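Local coordinates for protein bifunctional endo-1,4-beta-xylanase A (PDB 2VG9) that hydrolyses internal beta-1,4 linkages of xylan as a family 11 endo-xylanase with a beta jelly-roll fold, here in a loop-swap variant, at residues A[63-66]-A[67-71]; A[171-174]-A[175-178]. All blocks are in the same frame, centred on the assembly; numbering follows the deposited sequence.

Overall arrangement
Both contacts are local, each formed within one continuous stretch of chain, and they lie on the same side of the molecule with centres about 13 Å apart. Interaction 1 is a surface turn between strands 52-60 and 73-86: lysine chains lie against an aromatic ring and a carboxylate, and water links several of the polar atoms. Interaction 2 is buried where strand 169-173 passes into helix 174-182, and direct backbone bonds and apolar packing dominate there. The two meet at F178, whose CD2 lies 3.7 Å from A67 O and whose CB lies 3.8 Å from T68 CG2, so the turn packs on the F178 side chain of the helix.

Interaction 1: residues A[63-66]-A[67-71]; sequences SQKK and ATDYD
K65 lays its side chain over one face of the Y70 ring, with CE 3.6 Å from the ring centroid in a CH-pi contact. NZ follows over the same face at 4.7 Å from that centroid, 21° off the ring normal, a cation-pi contact. Nearer the phenol end, K65 CG packs 3.5 Å from Y70 CE2; chi1 of 73° sets CG between the K65 backbone N and carbonyl carbon, and the extended chain beyond it spans the ring. Farther along, K65 CD touches D69 CB. D69 N donates to K66 O at 2.8 Å, closing a type I beta turn over 66-69 with A67 and T68 at its corners. Water 1, in the plane of the ring at its edge, lies 2.7 Å from Y70 OH and accepts from Q64 N, while water 2 joins K66 N to D69 OD2. Trimming the Y70 ring to an alanine's methyl would probably leave K65 without the face it lies on and water 1 without its phenol partner. Outside the turn, the Y70 ring meets F61 edge-to-face and touches L191 of strand 190-200, K65 and A67 bond through their backbones to L191 and G189, and A67 also touches F99 of strand 89-100, beside helix 174-182.

Interaction 2: residues A[171-174]-A[175-178]; sequences HITV and SDHF
The junction between strand 169-173 and helix 174-182 is made by T173, the N-cap residue, whose carbonyl starts the helical bonding. D176 N donates to T173 O at 2.8 Å, and H177 ND1 reaches the same oxygen in a weak bond of 3.5 Å. The H177 side chain crosses that of I172 at about a right angle, bringing its CE1 to 3.7 Å from I172 CG2. T173 turns its methyl to the helix: CG2, anti to the backbone N, lies 3.6 Å from D176 CG and equally near S175 OG. The T173 hydroxyl bonds D133 instead of capping the helix, and S175 OG bonds the backbone N of I73. T173 is also the centre of an inverse gamma turn, closed by a weak bond from V174 N to I172 O, which swings the chain out of the edge strand of its sheet into the one helix of this mainly beta jelly roll, 174-182. The first full helical turn follows, F178 N to V174 O at 3.1 Å. V174 and F178 point the same way, side by side, with V174 CG1 3.4 Å from F178 CZ, while V174 O sits over one face of the F178 ring, offset toward its rim. F99 and Y112 meet that ring edge-to-face, and I73 and L191 also touch F178.

Interaction 1: residues A[63-66]-A[67-71]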
ATOM      1  N   SER A  63       2.803  -8.096  13.763  1.00 21.08           N
ATOM      2  CA  SER A  63       1.912  -7.372  14.686  1.00 21.59           C
ATOM      3  C   SER A  63       2.391  -7.483  16.155  1.00 23.02           C
ATOM      4  O   SER A  63       1.607  -7.783  17.076  1.00 23.29           O
ATOM      5  CB  SER A  63       0.478  -7.879  14.559  1.00 21.79           C
ATOM      6  OG  SER A  63      -0.040  -7.730  13.241  1.00 19.57           O
ATOM      7  N   GLN A  64       3.677  -7.226  16.362  1.00 23.32           N
ATOM      8  CA  GLN A  64       4.335  -7.574  17.609  1.00 25.40           C
ATOM      9  C   GLN A  64       4.407  -6.360  18.503  1.00 23.51           C
ATOM     10  O   GLN A  64       4.316  -6.459  19.727  1.00 23.41           O
ATOM     11  CB  GLN A  64       5.759  -8.125  17.332  1.00 25.33           C
ATOM     12  CG  GLN A  64       5.744  -9.553  16.810  1.00 28.92           C
ATOM     13  CD  GLN A  64       7.120 -10.097  16.392  1.00 30.58           C
ATOM     14  OE1 GLN A  64       7.234 -11.275  16.007  1.00 35.88           O
ATOM     15  NE2 GLN A  64       8.173  -9.261  16.485  1.00 36.68           N
ATOM     16  N   LYS A  65       4.589  -5.203  17.889  1.00 21.67           N
ATOM     17  CA  LYS A  65       4.759  -4.017  18.667  1.00 20.01           C
ATOM     18  C   LYS A  65       4.287  -2.780  17.947  1.00 19.15           C
ATOM     19  O   LYS A  65       4.120  -2.782  16.697  1.00 18.59           O
ATOM     20  CB  LYS A  65       6.199  -3.883  19.182  1.00 21.03           C
ATOM     21  CG  LYS A  65       7.280  -3.519  18.187  1.00 19.72           C
ATOM     22  CD  LYS A  65       8.578  -3.280  18.952  1.00 22.34           C
ATOM     23  CE  LYS A  65       9.772  -3.117  18.040  1.00 25.88           C
ATOM     24  NZ  LYS A  65      11.083  -2.885  18.747  1.00 30.06           N
ATOM     25  N   LYS A  66       4.046  -1.750  18.762  1.00 17.07           N
ATOM     26  CA  LYS A  66       3.516  -0.471  18.299  1.00 15.43           C
ATOM     27  C   LYS A  66       4.397  -0.013  17.137  1.00 14.42           C
ATOM     28  O   LYS A  66       5.618  -0.031  17.240  1.00 13.14           O
ATOM     29  CB  LYS A  66       3.534   0.536  19.434  1.00 15.25           C
ATOM     30  CG  LYS A  66       2.749   1.829  19.194  1.00 14.40           C
ATOM     31  CD  LYS A  66       2.906   2.731  20.416  1.00 17.02           C
ATOM     32  CE  LYS A  66       1.803   3.723  20.490  1.00 19.14           C
ATOM     33  NZ  LYS A  66       2.214   4.952  21.225  1.00 23.08           N
ATOM     34  N   ALA A  67       3.763   0.399  16.044  1.00 13.11           N
ATOM     35  CA  ALA A  67       4.492   0.765  14.825  1.00 12.73           C
ATOM     36  C   ALA A  67       5.556   1.813  15.076  1.00 13.12           C
ATOM     37  O   ALA A  67       6.617   1.809  14.423  1.00 12.58           O
ATOM     38  CB  ALA A  67       3.517   1.205  13.722  1.00 12.19           C
ATOM     39  N   THR A  68       5.308   2.707  16.043  1.00 12.86           N
ATOM     40  CA  THR A  68       6.270   3.777  16.303  1.00 12.15           C
ATOM     41  C   THR A  68       7.399   3.367  17.272  1.00 12.50           C
ATOM     42  O   THR A  68       8.339   4.158  17.468  1.00 12.28           O
ATOM     43  CB  THR A  68       5.582   5.044  16.860  1.00 12.56           C
ATOM     44  OG1 THR A  68       4.647   4.652  17.874  1.00 11.47           O
ATOM     45  CG2 THR A  68       4.833   5.802  15.744  1.00 10.83           C
ATOM     46  N   ASP A  69       7.298   2.178  17.886  1.00 12.02           N
ATOM     47  CA  ASP A  69       8.433   1.612  18.664  1.00 12.86           C
ATOM     48  C   ASP A  69       9.640   1.245  17.817  1.00 13.72           C
ATOM     49  O   ASP A  69      10.752   1.221  18.313  1.00 14.92           O
ATOM     50  CB  ASP A  69       8.033   0.345  19.399  1.00 11.92           C
ATOM     51  CG  ASP A  69       7.177   0.637  20.579  1.00 11.07           C
ATOM     52  OD1 ASP A  69       6.864   1.855  20.739  1.00 11.08           O
ATOM     53  OD2 ASP A  69       6.757  -0.320  21.250  0.50  3.40           O
ATOM     54  N   TYR A  70       9.428   0.887  16.562  1.00 14.74           N
ATOM     55  CA  TYR A  70      10.586   0.630  15.687  1.00 14.91           C
ATOM     56  C   TYR A  70      11.349   1.948  15.484  1.00 15.38           C
ATOM     57  O   TYR A  70      10.758   2.967  15.052  1.00 15.81           O
ATOM     58  CB  TYR A  70      10.109   0.054  14.365  1.00 14.07           C
ATOM     59  CG  TYR A  70       9.442  -1.282  14.505  1.00 13.49           C
ATOM     60  CD1 TYR A  70      10.191  -2.469  14.418  1.00 12.09           C
ATOM     61  CD2 TYR A  70       8.060  -1.377  14.715  1.00 13.00           C
ATOM     62  CE1 TYR A  70       9.567  -3.727  14.534  1.00 12.14           C
ATOM     63  CE2 TYR A  70       7.439  -2.622  14.853  1.00 12.49           C
ATOM     64  CZ  TYR A  70       8.197  -3.780  14.759  1.00 12.86           C
ATOM     65  OH  TYR A  70       7.574  -4.981  14.887  1.00 14.18           O
ATOM     66  N   ASP A  71      12.645   1.934  15.800  1.00 15.76           N
ATOM     67  CA  ASP A  71      13.474   3.148  15.760  1.00 15.87           C
ATOM     68  C   ASP A  71      13.564   3.736  14.368  1.00 15.21           C
ATOM     69  O   ASP A  71      13.449   4.952  14.195  1.00 14.05           O
ATOM     70  CB  ASP A  71      14.877   2.877  16.301  1.00 18.32           C
ATOM     71  CG  ASP A  71      14.923   2.856  17.837  1.00 21.27           C
ATOM     72  OD1 ASP A  71      14.018   3.426  18.496  1.00 24.64           O
ATOM     73  OD2 ASP A  71      15.873   2.263  18.381  1.00 25.83           O
TER
HETATM   74  O   HOH W   1       4.887  -5.457  14.930  1.00 13.55           O
HETATM   75  O   HOH W   2       4.250  -2.214  21.684  1.00 22.46           O
HETATM   76  O   HOH W   3       3.801   7.226  19.099  1.00 27.90           O

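Interaction 2: residues A[171-174]-A[175-178]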
ATOM      1  N   HIS A 171      13.875   6.987  -1.757  1.00  8.26           N
ATOM      2  CA  HIS A 171      13.926   6.521  -0.378  1.00  8.09           C
ATOM      3  C   HIS A 171      12.728   7.044   0.411  1.00  7.81           C
ATOM      4  O   HIS A 171      12.380   8.219   0.289  1.00  8.19           O
ATOM      5  CB  HIS A 171      15.181   7.050   0.294  1.00  8.85           C
ATOM      6  CG  HIS A 171      15.235   6.714   1.749  1.00  7.98           C
ATOM      7  ND1 HIS A 171      14.768   7.571   2.725  1.00 13.10           N
ATOM      8  CD2 HIS A 171      15.605   5.577   2.383  1.00  3.45           C
ATOM      9  CE1 HIS A 171      14.898   6.991   3.908  1.00  9.23           C
ATOM     10  NE2 HIS A 171      15.391   5.782   3.726  1.00 11.24           N
ATOM     11  N   ILE A 172      12.087   6.168   1.181  1.00  7.61           N
ATOM     12  CA  ILE A 172      11.035   6.581   2.112  1.00  7.51           C
ATOM     13  C   ILE A 172      11.420   6.162   3.535  1.00  7.12           C
ATOM     14  O   ILE A 172      11.656   4.978   3.818  1.00  6.63           O
ATOM     15  CB  ILE A 172       9.654   5.959   1.747  1.00  8.66           C
ATOM     16  CG1 ILE A 172       9.249   6.346   0.291  1.00  7.46           C
ATOM     17  CG2 ILE A 172       8.560   6.285   2.847  1.00  7.03           C
ATOM     18  CD1 ILE A 172       8.098   5.551  -0.259  1.00  4.93           C
ATOM     19  N   THR A 173      11.484   7.154   4.417  1.00  7.32           N
ATOM     20  CA  THR A 173      11.594   6.905   5.844  1.00  7.72           C
ATOM     21  C   THR A 173      10.198   6.655   6.403  1.00  8.66           C
ATOM     22  O   THR A 173       9.543   7.553   6.967  1.00  8.84           O
ATOM     23  CB  THR A 173      12.317   8.046   6.588  1.00  7.50           C
ATOM     24  OG1 THR A 173      13.453   8.465   5.813  1.00  7.77           O
ATOM     25  CG2 THR A 173      12.733   7.593   8.022  1.00  3.92           C
ATOM     26  N   VAL A 174       9.760   5.409   6.240  1.00 10.01           N
ATOM     27  CA  VAL A 174       8.439   4.963   6.643  1.00  9.67           C
ATOM     28  C   VAL A 174       8.172   5.339   8.124  1.00 10.66           C
ATOM     29  O   VAL A 174       7.080   5.815   8.466  1.00 10.68           O
ATOM     30  CB  VAL A 174       8.293   3.428   6.412  1.00 11.06           C
ATOM     31  CG1 VAL A 174       6.993   2.900   6.992  1.00  9.95           C
ATOM     32  CG2 VAL A 174       8.379   3.092   4.877  1.00  9.19           C
ATOM     33  N   SER A 175       9.177   5.178   8.989  1.00 10.05           N
ATOM     34  CA  SER A 175       9.010   5.510  10.413  1.00 10.19           C
ATOM     35  C   SER A 175       8.713   7.001  10.665  1.00  9.81           C
ATOM     36  O   SER A 175       8.105   7.333  11.679  1.00  9.86           O
ATOM     37  CB  SER A 175      10.257   5.062  11.220  1.00 10.27           C
ATOM     38  OG  SER A 175      11.476   5.404  10.555  1.00  9.69           O
ATOM     39  N   ASP A 176       9.149   7.892   9.762  1.00 10.46           N
ATOM     40  CA  ASP A 176       8.879   9.346   9.861  1.00 10.88           C
ATOM     41  C   ASP A 176       7.389   9.683   9.559  1.00 11.05           C
ATOM     42  O   ASP A 176       6.816  10.567  10.181  1.00 12.01           O
ATOM     43  CB  ASP A 176       9.795  10.148   8.918  1.00 11.27           C
ATOM     44  CG  ASP A 176      11.154  10.445   9.513  1.00 12.55           C
ATOM     45  OD1 ASP A 176      11.441   9.956  10.637  1.00 12.96           O
ATOM     46  OD2 ASP A 176      11.936  11.165   8.830  1.00 11.15           O
ATOM     47  N   HIS A 177       6.780   8.964   8.608  1.00 10.62           N
ATOM     48  CA  HIS A 177       5.345   9.037   8.343  1.00  9.20           C
ATOM     49  C   HIS A 177       4.582   8.575   9.564  1.00  9.37           C
ATOM     50  O   HIS A 177       3.653   9.256   9.991  1.00  7.34           O
ATOM     51  CB  HIS A 177       4.964   8.215   7.109  1.00  8.64           C
ATOM     52  CG  HIS A 177       5.434   8.831   5.822  1.00 11.53           C
ATOM     53  ND1 HIS A 177       6.691   8.597   5.293  1.00 13.21           N
ATOM     54  CD2 HIS A 177       4.841   9.717   4.994  1.00  5.59           C
ATOM     55  CE1 HIS A 177       6.835   9.292   4.176  1.00  7.79           C
ATOM     56  NE2 HIS A 177       5.733   9.984   3.981  1.00  9.38           N
ATOM     57  N   PHE A 178       4.990   7.449  10.163  1.00  9.12           N
ATOM     58  CA  PHE A 178       4.292   6.980  11.395  1.00  9.89           C
ATOM     59  C   PHE A 178       4.364   8.051  12.492  1.00 10.95           C
ATOM     60  O   PHE A 178       3.366   8.288  13.192  1.00 12.26           O
ATOM     61  CB  PHE A 178       4.851   5.644  11.930  1.00  9.83           C
ATOM     62  CG  PHE A 178       4.752   4.471  10.958  1.00  9.63           C
ATOM     63  CD1 PHE A 178       3.952   4.544   9.808  1.00  9.44           C
ATOM     64  CD2 PHE A 178       5.440   3.274  11.231  1.00  9.89           C
ATOM     65  CE1 PHE A 178       3.863   3.443   8.910  1.00  9.61           C
ATOM     66  CE2 PHE A 178       5.350   2.180  10.364  1.00  6.79           C
ATOM     67  CZ  PHE A 178       4.540   2.257   9.220  1.00  8.98           C
TER